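Local coordinates for protein Two-component system sensor histidine kinase (Bacteroides thetaiotaomicron, PDB 3OTT) that probably serves as a membrane-bound saccharide sensor and histidine kinase, this piece being its extracellular beta-propeller and beta-sandwich region, at residues Tyr669-Leu681 / Leu705-Leu717. Numbering follows the deposited sequence.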
loop_
_atom_site.group_PDB
_atom_site.type_symbol
_atom_site.label_atom_id
_atom_site.label_comp_id
_atom_site.label_asym_id
_atom_site.label_seq_id
_atom_site.Cartn_x
_atom_site.Cartn_y
_atom_site.Cartn_z
ATOM N N TYR B 669 -43.638 25.153 -6.981
ATOM C CA TYR B 669 -43.777 26.574 -7.230
ATOM C C TYR B 669 -43.693 27.391 -5.943
ATOM O O TYR B 669 -43.103 28.449 -5.931
ATOM C CB TYR B 669 -45.098 26.869 -8.019
ATOM C CG TYR B 669 -46.336 26.988 -7.139
ATOM C CD1 TYR B 669 -46.899 25.854 -6.559
ATOM C CD2 TYR B 669 -46.899 28.230 -6.845
ATOM C CE1 TYR B 669 -47.986 25.939 -5.725
ATOM C CE2 TYR B 669 -48.011 28.341 -6.015
ATOM C CZ TYR B 669 -48.551 27.180 -5.466
ATOM O OH TYR B 669 -49.659 27.212 -4.644
ATOM N N ASP B 670 -44.266 26.900 -4.856
ATOM C CA ASP B 670 -44.238 27.620 -3.567
ATOM C C ASP B 670 -43.064 27.270 -2.633
ATOM O O ASP B 670 -43.013 27.710 -1.481
ATOM C CB ASP B 670 -45.557 27.463 -2.812
ATOM C CG ASP B 670 -45.926 26.003 -2.565
ATOM O OD1 ASP B 670 -45.399 25.104 -3.270
ATOM O OD2 ASP B 670 -46.773 25.750 -1.686
ATOM N N GLN B 671 -42.118 26.496 -3.145
ATOM C CA GLN B 671 -40.872 26.244 -2.462
ATOM C C GLN B 671 -39.831 27.083 -3.180
ATOM O O GLN B 671 -38.838 26.567 -3.715
ATOM C CB GLN B 671 -40.543 24.735 -2.520
ATOM C CG GLN B 671 -41.578 23.882 -1.775
ATOM C CD GLN B 671 -41.290 22.379 -1.788
ATOM O OE1 GLN B 671 -41.032 21.784 -2.822
ATOM N NE2 GLN B 671 -41.397 21.761 -0.636
ATOM N N ASN B 672 -40.053 28.386 -3.201
ATOM C CA ASN B 672 -39.218 29.243 -4.044
ATOM C C ASN B 672 -38.443 30.312 -3.262
ATOM O O ASN B 672 -37.890 31.256 -3.865
ATOM C CB ASN B 672 -40.090 29.903 -5.160
ATOM C CG ASN B 672 -41.195 30.755 -4.581
ATOM O OD1 ASN B 672 -41.679 30.484 -3.501
ATOM N ND2 ASN B 672 -41.569 31.790 -5.273
ATOM N N ASN B 673 -38.440 30.180 -1.941
ATOM C CA ASN B 673 -37.644 31.052 -1.086
ATOM C C ASN B 673 -36.621 30.167 -0.385
ATOM O O ASN B 673 -36.940 29.456 0.551
ATOM C CB ASN B 673 -38.552 31.852 -0.138
ATOM C CG ASN B 673 -39.472 32.861 -0.916
ATOM O OD1 ASN B 673 -39.049 33.956 -1.267
ATOM N ND2 ASN B 673 -40.730 32.464 -1.170
ATOM N N LEU B 674 -35.401 30.181 -0.921
ATOM C CA LEU B 674 -34.381 29.163 -0.690
ATOM C C LEU B 674 -33.106 29.694 -0.029
ATOM O O LEU B 674 -32.645 30.813 -0.338
ATOM C CB LEU B 674 -33.987 28.525 -2.013
ATOM C CG LEU B 674 -35.100 28.012 -2.911
ATOM C CD1 LEU B 674 -34.450 27.359 -4.065
ATOM C CD2 LEU B 674 -36.031 27.004 -2.159
ATOM N N SER B 675 -32.574 28.918 0.918
ATOM C CA SER B 675 -31.233 29.193 1.454
ATOM C C SER B 675 -30.399 27.944 1.445
ATOM O O SER B 675 -30.918 26.854 1.490
ATOM C CB SER B 675 -31.238 29.790 2.852
ATOM O OG SER B 675 -31.729 31.082 2.815
ATOM N N PHE B 676 -29.105 28.143 1.378
ATOM C CA PHE B 676 -28.122 27.095 1.176
ATOM C C PHE B 676 -26.989 27.501 2.105
ATOM O O PHE B 676 -26.551 28.675 2.048
ATOM C CB PHE B 676 -27.602 27.124 -0.280
ATOM C CG PHE B 676 -28.672 26.850 -1.321
ATOM C CD1 PHE B 676 -29.373 27.891 -1.921
ATOM C CD2 PHE B 676 -29.009 25.555 -1.666
ATOM C CE1 PHE B 676 -30.420 27.631 -2.902
ATOM C CE2 PHE B 676 -30.010 25.308 -2.640
ATOM C CZ PHE B 676 -30.723 26.375 -3.236
ATOM N N GLU B 677 -26.528 26.576 2.951
ATOM C CA GLU B 677 -25.248 26.741 3.635
ATOM C C GLU B 677 -24.225 25.921 2.913
ATOM O O GLU B 677 -24.516 24.847 2.445
ATOM C CB GLU B 677 -25.313 26.310 5.100
ATOM C CG GLU B 677 -26.155 27.270 5.902
ATOM C CD GLU B 677 -26.403 26.805 7.306
ATOM O OE1 GLU B 677 -25.851 25.747 7.707
ATOM O OE2 GLU B 677 -27.174 27.498 8.004
ATOM N N LEU B 678 -23.009 26.419 2.889
ATOM C CA LEU B 678 -21.915 25.806 2.131
ATOM C C LEU B 678 -20.732 25.626 3.092
ATOM O O LEU B 678 -20.586 26.392 4.048
ATOM C CB LEU B 678 -21.523 26.718 0.937
ATOM C CG LEU B 678 -20.849 28.052 1.283
ATOM C CD1 LEU B 678 -19.309 27.945 1.344
ATOM C CD2 LEU B 678 -21.218 29.096 0.283
ATOM N N SER B 679 -19.877 24.655 2.849
ATOM C CA SER B 679 -18.627 24.600 3.626
ATOM C C SER B 679 -17.556 23.837 2.866
ATOM O O SER B 679 -17.867 22.892 2.146
ATOM C CB SER B 679 -18.892 23.919 4.980
ATOM O OG SER B 679 -17.674 23.612 5.634
ATOM N N ASP B 680 -16.304 24.209 3.044
ATOM C CA ASP B 680 -15.197 23.411 2.574
ATOM C C ASP B 680 -14.471 22.751 3.780
ATOM O O ASP B 680 -13.304 22.345 3.687
ATOM C CB ASP B 680 -14.237 24.262 1.754
ATOM C CG ASP B 680 -13.631 25.473 2.553
ATOM O OD1 ASP B 680 -14.024 25.788 3.727
ATOM O OD2 ASP B 680 -12.747 26.151 1.951
ATOM N N LEU B 681 -15.184 22.634 4.894
ATOM C CA LEU B 681 -14.690 21.910 6.112
ATOM C C LEU B 681 -13.420 22.552 6.653
ATOM O O LEU B 681 -12.404 21.913 6.706
ATOM C CB LEU B 681 -14.410 20.425 5.823
ATOM C CG LEU B 681 -15.500 19.540 5.158
ATOM C CD1 LEU B 681 -14.896 18.095 4.992
ATOM C CD2 LEU B 681 -16.806 19.465 5.892
ATOM N N LEU B 705 -19.548 36.894 -0.772
ATOM C CA LEU B 705 -20.100 36.606 0.568
ATOM C C LEU B 705 -19.597 37.464 1.764
ATOM O O LEU B 705 -20.397 38.127 2.464
ATOM C CB LEU B 705 -20.084 35.102 0.869
ATOM C CG LEU B 705 -21.299 34.359 0.291
ATOM C CD1 LEU B 705 -21.151 32.851 0.359
ATOM C CD2 LEU B 705 -22.641 34.802 0.949
ATOM N N LYS B 706 -18.306 37.517 2.002
ATOM C CA LYS B 706 -17.857 38.004 3.343
ATOM C C LYS B 706 -17.624 36.750 4.160
ATOM O O LYS B 706 -18.508 35.858 4.214
ATOM C CB LYS B 706 -18.912 38.874 4.044
ATOM C CG LYS B 706 -18.371 39.757 5.175
ATOM C CD LYS B 706 -17.976 41.150 4.629
ATOM C CE LYS B 706 -17.023 41.928 5.578
ATOM N NZ LYS B 706 -15.592 41.483 5.480
ATOM N N SER B 707 -16.430 36.648 4.744
ATOM C CA SER B 707 -15.921 35.306 5.151
ATOM C C SER B 707 -16.683 34.641 6.291
ATOM O O SER B 707 -16.785 33.398 6.350
ATOM C CB SER B 707 -14.395 35.252 5.410
ATOM O OG SER B 707 -13.871 36.496 5.851
ATOM N N ASN B 708 -17.236 35.432 7.186
ATOM C CA ASN B 708 -18.025 34.788 8.216
ATOM C C ASN B 708 -19.374 34.235 7.717
ATOM O O ASN B 708 -20.055 33.547 8.437
ATOM C CB ASN B 708 -18.238 35.714 9.408
ATOM C CG ASN B 708 -18.679 37.123 8.992
ATOM O OD1 ASN B 708 -18.347 37.623 7.891
ATOM N ND2 ASN B 708 -19.418 37.789 9.901
ATOM N N ILE B 709 -19.780 34.548 6.500
ATOM C CA ILE B 709 -21.132 34.174 6.110
ATOM C C ILE B 709 -21.030 33.041 5.155
ATOM O O ILE B 709 -20.389 33.190 4.142
ATOM C CB ILE B 709 -21.917 35.384 5.524
ATOM C CG1 ILE B 709 -22.182 36.402 6.627
ATOM C CG2 ILE B 709 -23.273 34.991 4.921
ATOM C CD1 ILE B 709 -21.228 37.504 6.583
ATOM N N ASN B 710 -21.638 31.912 5.464
ATOM C CA ASN B 710 -21.588 30.812 4.519
ATOM C C ASN B 710 -22.982 30.470 4.040
ATOM O O ASN B 710 -23.210 29.357 3.604
ATOM C CB ASN B 710 -20.989 29.558 5.128
ATOM C CG ASN B 710 -21.844 29.012 6.222
ATOM O OD1 ASN B 710 -22.355 29.764 7.005
ATOM N ND2 ASN B 710 -22.004 27.690 6.292
ATOM N N ARG B 711 -23.914 31.404 4.168
ATOM C CA ARG B 711 -25.292 31.160 3.741
ATOM C C ARG B 711 -25.705 31.988 2.485
ATOM O O ARG B 711 -25.506 33.149 2.427
ATOM C CB ARG B 711 -26.294 31.368 4.894
ATOM C CG ARG B 711 -27.717 31.351 4.379
ATOM C CD ARG B 711 -28.744 31.604 5.415
ATOM N NE ARG B 711 -28.533 30.709 6.540
ATOM C CZ ARG B 711 -29.494 30.336 7.361
ATOM N NH1 ARG B 711 -30.734 30.740 7.129
ATOM N NH2 ARG B 711 -29.210 29.535 8.391
ATOM N N ILE B 712 -26.308 31.341 1.525
ATOM C CA ILE B 712 -26.670 31.950 0.270
ATOM C C ILE B 712 -28.200 31.947 0.164
ATOM O O ILE B 712 -28.806 30.910 0.319
ATOM C CB ILE B 712 -26.075 31.165 -0.892
ATOM C CG1 ILE B 712 -24.546 31.373 -0.928
ATOM C CG2 ILE B 712 -26.755 31.556 -2.278
ATOM C CD1 ILE B 712 -23.849 30.441 -1.966
ATOM N N THR B 713 -28.808 33.115 -0.063
ATOM C CA THR B 713 -30.256 33.210 -0.041
ATOM C C THR B 713 -30.832 33.845 -1.332
ATOM O O THR B 713 -30.379 34.905 -1.788
ATOM C CB THR B 713 -30.773 33.902 1.276
ATOM O OG1 THR B 713 -32.224 33.847 1.344
ATOM C CG2 THR B 713 -30.374 35.387 1.310
ATOM N N TYR B 714 -31.837 33.194 -1.904
ATOM C CA TYR B 714 -32.595 33.772 -3.024
ATOM C C TYR B 714 -34.047 33.778 -2.665
ATOM O O TYR B 714 -34.528 32.828 -2.101
ATOM C CB TYR B 714 -32.415 32.917 -4.269
ATOM C CG TYR B 714 -31.142 33.213 -4.947
ATOM C CD1 TYR B 714 -30.022 32.419 -4.702
ATOM C CD2 TYR B 714 -31.009 34.302 -5.818
ATOM C CE1 TYR B 714 -28.802 32.680 -5.268
ATOM C CE2 TYR B 714 -29.735 34.571 -6.436
ATOM C CZ TYR B 714 -28.652 33.747 -6.135
ATOM O OH TYR B 714 -27.397 33.919 -6.680
ATOM N N SER B 715 -34.755 34.848 -2.987
ATOM C CA SER B 715 -36.216 34.909 -2.707
ATOM C C SER B 715 -37.063 35.077 -3.992
ATOM O O SER B 715 -36.536 35.481 -5.040
ATOM C CB SER B 715 -36.473 36.026 -1.714
ATOM O OG SER B 715 -36.202 37.242 -2.368
ATOM N N ASN B 716 -38.352 34.709 -3.918
ATOM C CA ASN B 716 -39.300 34.857 -5.014
ATOM C C ASN B 716 -38.848 34.320 -6.369
ATOM O O ASN B 716 -39.032 35.001 -7.396
ATOM C CB ASN B 716 -39.648 36.330 -5.233
ATOM C CG ASN B 716 -40.018 37.032 -3.984
ATOM O OD1 ASN B 716 -39.414 38.051 -3.647
ATOM N ND2 ASN B 716 -41.029 36.520 -3.287
ATOM N N LEU B 717 -38.288 33.111 -6.404
ATOM C CA LEU B 717 -37.929 32.565 -7.672
ATOM C C LEU B 717 -39.177 32.161 -8.422
ATOM O O LEU B 717 -40.114 31.654 -7.815
ATOM C CB LEU B 717 -36.954 31.408 -7.536
ATOM C CG LEU B 717 -35.642 31.834 -6.852
ATOM C CD1 LEU B 717 -34.848 30.627 -6.457
ATOM C CD2 LEU B 717 -34.861 32.684 -7.857
HETATM O O HOH W 1 -42.444 30.170 -8.068
HETATM O O HOH W 2 -23.240 25.905 8.247
#
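Leu678 and Asn710 lie alongside each other, their side chains running opposite ways, where strands 674-679 and 711-714 begin to part. With CG between its backbone N and carbonyl carbon (chi1 65°), Asn710 points its amide across the gap, and ND2 donates to Leu678 O at 3.0 Å, the acceptor lying in the amide plane; Leu678 N returns a bond to Asn710 O. The Leu678 methyl CD2 lies 3.7 Å from Ile712 CD1, the side chains crossing at about a right angle, and meets Leu705 CD1 tip to tip. At the other end, Asn672 ND2 donates to Leu717 O at 2.9 Å; side-chain amides add bonds to backbone carbonyls beyond both ends of strand 711-714. On the face opposite Phe676 and Ile712, Arg711 NH2 salt-bridges Glu677 OE2 at 2.9 Å, OE2 lying 32° out of the guanidinium plane; Tyr642 OH also bonds OE2. A methionine replacing Arg711 would probably leave the Glu677 carboxylate without its cationic mate and Tyr642 without its cation-pi partner. Strand 711-714 is outermost in its four-stranded sheet, 637-643 flanking 674-679 beyond; Leu678 and Ile712 pack on Ile726 of strand 720-728, in the facing sheet of the C-terminal beta-sandwich.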